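Local coordinates for protein trehalose-6-phosphate phosphatase (Candida albicans, PDB 5DXF) that belongs to glycosyltransferase family 20, whose members share the two-domain GT-B fold, at residues Gly316-Glu319 and Lys320-Leu324. Residues are numbered along the deposited sequence; the frame is centred on the assembly and turned at random.
Sequences GVEE and KVQAL
Bends at chi2 in both Glu318 (-62°) and Gln322 (58°) swing the carboxylate and the amide alongside one another, pointing the same way one helical turn apart. The two planes differ by only 7°, and Gln322 NE2 donates to the syn lone pair of Glu318 OE1 at 3.2 Å, with that oxygen lying in the amide plane. The bond is somewhat bent, and the other oxygen, OE2, forms a salt bridge with Arg423; a carboxylate suits this place because it can serve both partners, and the arginine would probably favour its ionised form. Exposed Gln322 suits its own place by offering a neutral N-H donor. Along the main chain the i to i+4 pattern holds, Val321 N reaching Val317 O and Gln322 N reaching Glu318 O, each at 2.9 Å. On the buried side, beta-branched valines bring methyls together close to the backbone: Val317 CG1 meets Val321 CG2 at 3.8 Å, and both residues pack against helix 415-424. Lys320, with CG anti to its carbonyl carbon, runs back past Gly316 toward the helix start, and its long chain carries NZ to a salt bridge with Glu416. Gly316, at the N-cap position, has a positive phi at which a CB would press on the preceding carbonyl oxygen, so glycine suits the place. The whole is the first turns of an amphipathic alpha helix, 317-327, with an i to i+4 Glu-Gln pair on its surface and valines facing a neighbouring helix of the GT-B fold.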
ATOM      1  N   GLY A 316      18.080  -2.913  18.824  1.00 93.13           N
ATOM      2  CA  GLY A 316      19.392  -2.566  18.311  1.00 87.03           C
ATOM      3  C   GLY A 316      19.379  -1.589  17.153  1.00 76.53           C
ATOM      4  O   GLY A 316      20.362  -1.480  16.421  1.00 73.79           O
ATOM      5  N   VAL A 317      18.270  -0.878  16.981  1.00 70.33           N
ATOM      6  CA  VAL A 317      18.180   0.134  15.936  1.00 64.79           C
ATOM      7  C   VAL A 317      19.149   1.276  16.236  1.00 67.42           C
ATOM      8  O   VAL A 317      19.730   1.863  15.325  1.00 53.49           O
ATOM      9  CB  VAL A 317      16.738   0.678  15.795  1.00 73.87           C
ATOM     10  CG1 VAL A 317      16.691   1.846  14.817  1.00 53.74           C
ATOM     11  CG2 VAL A 317      15.800  -0.430  15.344  1.00 63.95           C
ATOM     12  N   GLU A 318      19.346   1.561  17.521  1.00 67.08           N
ATOM     13  CA  GLU A 318      20.217   2.652  17.953  1.00 64.50           C
ATOM     14  C   GLU A 318      21.656   2.509  17.447  1.00 62.72           C
ATOM     15  O   GLU A 318      22.241   3.475  16.942  1.00 58.60           O
ATOM     16  CB  GLU A 318      20.216   2.756  19.481  1.00 69.30           C
ATOM     17  CG  GLU A 318      19.535   4.007  20.016  1.00 68.94           C
ATOM     18  CD  GLU A 318      20.226   5.284  19.574  1.00 79.96           C
ATOM     19  OE1 GLU A 318      21.441   5.242  19.290  1.00 79.70           O
ATOM     20  OE2 GLU A 318      19.551   6.332  19.508  1.00 80.43           O
ATOM     21  N   GLU A 319      22.213   1.308  17.541  1.00 66.52           N
ATOM     22  CA  GLU A 319      23.579   1.090  17.091  1.00 64.49           C
ATOM     23  C   GLU A 319      23.690   1.348  15.615  1.00 62.45           C
ATOM     24  O   GLU A 319      24.635   1.968  15.150  1.00 59.48           O
ATOM     25  CB  GLU A 319      24.042  -0.336  17.360  1.00 20.00           C
ATOM     26  CG  GLU A 319      23.143  -1.155  18.257  1.00 20.00           C
ATOM     27  CD  GLU A 319      23.698  -2.538  18.514  1.00 20.00           C
ATOM     28  OE1 GLU A 319      23.154  -3.241  19.395  1.00 20.00           O
ATOM     29  OE2 GLU A 319      24.677  -2.920  17.839  1.00 20.00           O
ATOM     30  N   LYS A 320      22.709   0.865  14.870  1.00 67.52           N
ATOM     31  CA  LYS A 320      22.693   1.070  13.435  1.00 61.95           C
ATOM     32  C   LYS A 320      22.581   2.538  13.073  1.00 55.17           C
ATOM     33  O   LYS A 320      23.276   3.013  12.197  1.00 54.14           O
ATOM     34  CB  LYS A 320      21.554   0.281  12.821  1.00 20.00           C
ATOM     35  CG  LYS A 320      21.405  -1.103  13.411  1.00 20.00           C
ATOM     36  CD  LYS A 320      20.346  -1.898  12.682  1.00 20.00           C
ATOM     37  CE  LYS A 320      20.833  -3.290  12.367  1.00 20.00           C
ATOM     38  NZ  LYS A 320      19.890  -4.310  12.886  1.00 20.00           N
ATOM     39  N   VAL A 321      21.727   3.258  13.780  1.00 52.43           N
ATOM     40  CA  VAL A 321      21.538   4.684  13.547  1.00 54.66           C
ATOM     41  C   VAL A 321      22.828   5.455  13.790  1.00 57.75           C
ATOM     42  O   VAL A 321      23.201   6.320  12.997  1.00 54.58           O
ATOM     43  CB  VAL A 321      20.422   5.264  14.442  1.00 59.77           C
ATOM     44  CG1 VAL A 321      20.403   6.783  14.353  1.00 62.19           C
ATOM     45  CG2 VAL A 321      19.067   4.682  14.054  1.00 52.68           C
ATOM     46  N   GLN A 322      23.515   5.134  14.882  1.00 61.28           N
ATOM     47  CA  GLN A 322      24.757   5.824  15.209  1.00 56.77           C
ATOM     48  C   GLN A 322      25.875   5.425  14.251  1.00 60.87           C
ATOM     49  O   GLN A 322      26.770   6.220  13.952  1.00 52.75           O
ATOM     50  CB  GLN A 322      25.167   5.536  16.655  1.00 66.30           C
ATOM     51  CG  GLN A 322      25.605   6.773  17.420  1.00 59.45           C
ATOM     52  CD  GLN A 322      24.528   7.841  17.461  1.00 71.30           C
ATOM     53  OE1 GLN A 322      24.746   8.979  17.041  1.00 79.33           O
ATOM     54  NE2 GLN A 322      23.355   7.480  17.970  1.00 74.97           N
ATOM     55  N   ALA A 323      25.810   4.190  13.764  1.00 57.35           N
ATOM     56  CA  ALA A 323      26.795   3.685  12.815  1.00 51.93           C
ATOM     57  C   ALA A 323      26.648   4.369  11.460  1.00 58.50           C
ATOM     58  O   ALA A 323      27.634   4.749  10.836  1.00 57.13           O
ATOM     59  CB  ALA A 323      26.663   2.179  12.662  1.00 44.48           C
ATOM     60  N   LEU A 324      25.404   4.513  11.017  1.00 52.90           N
ATOM     61  CA  LEU A 324      25.081   5.226   9.787  1.00 54.55           C
ATOM     62  C   LEU A 324      25.440   6.700   9.921  1.00 53.86           C
ATOM     63  O   LEU A 324      25.939   7.316   8.979  1.00 52.39           O
ATOM     64  CB  LEU A 324      23.596   5.064   9.453  1.00 53.17           C
ATOM     65  CG  LEU A 324      23.149   3.679   8.983  1.00 46.28           C
ATOM     66  CD1 LEU A 324      21.637   3.543   9.086  1.00 48.37           C
ATOM     67  CD2 LEU A 324      23.610   3.429   7.557  1.00 40.49           C
TER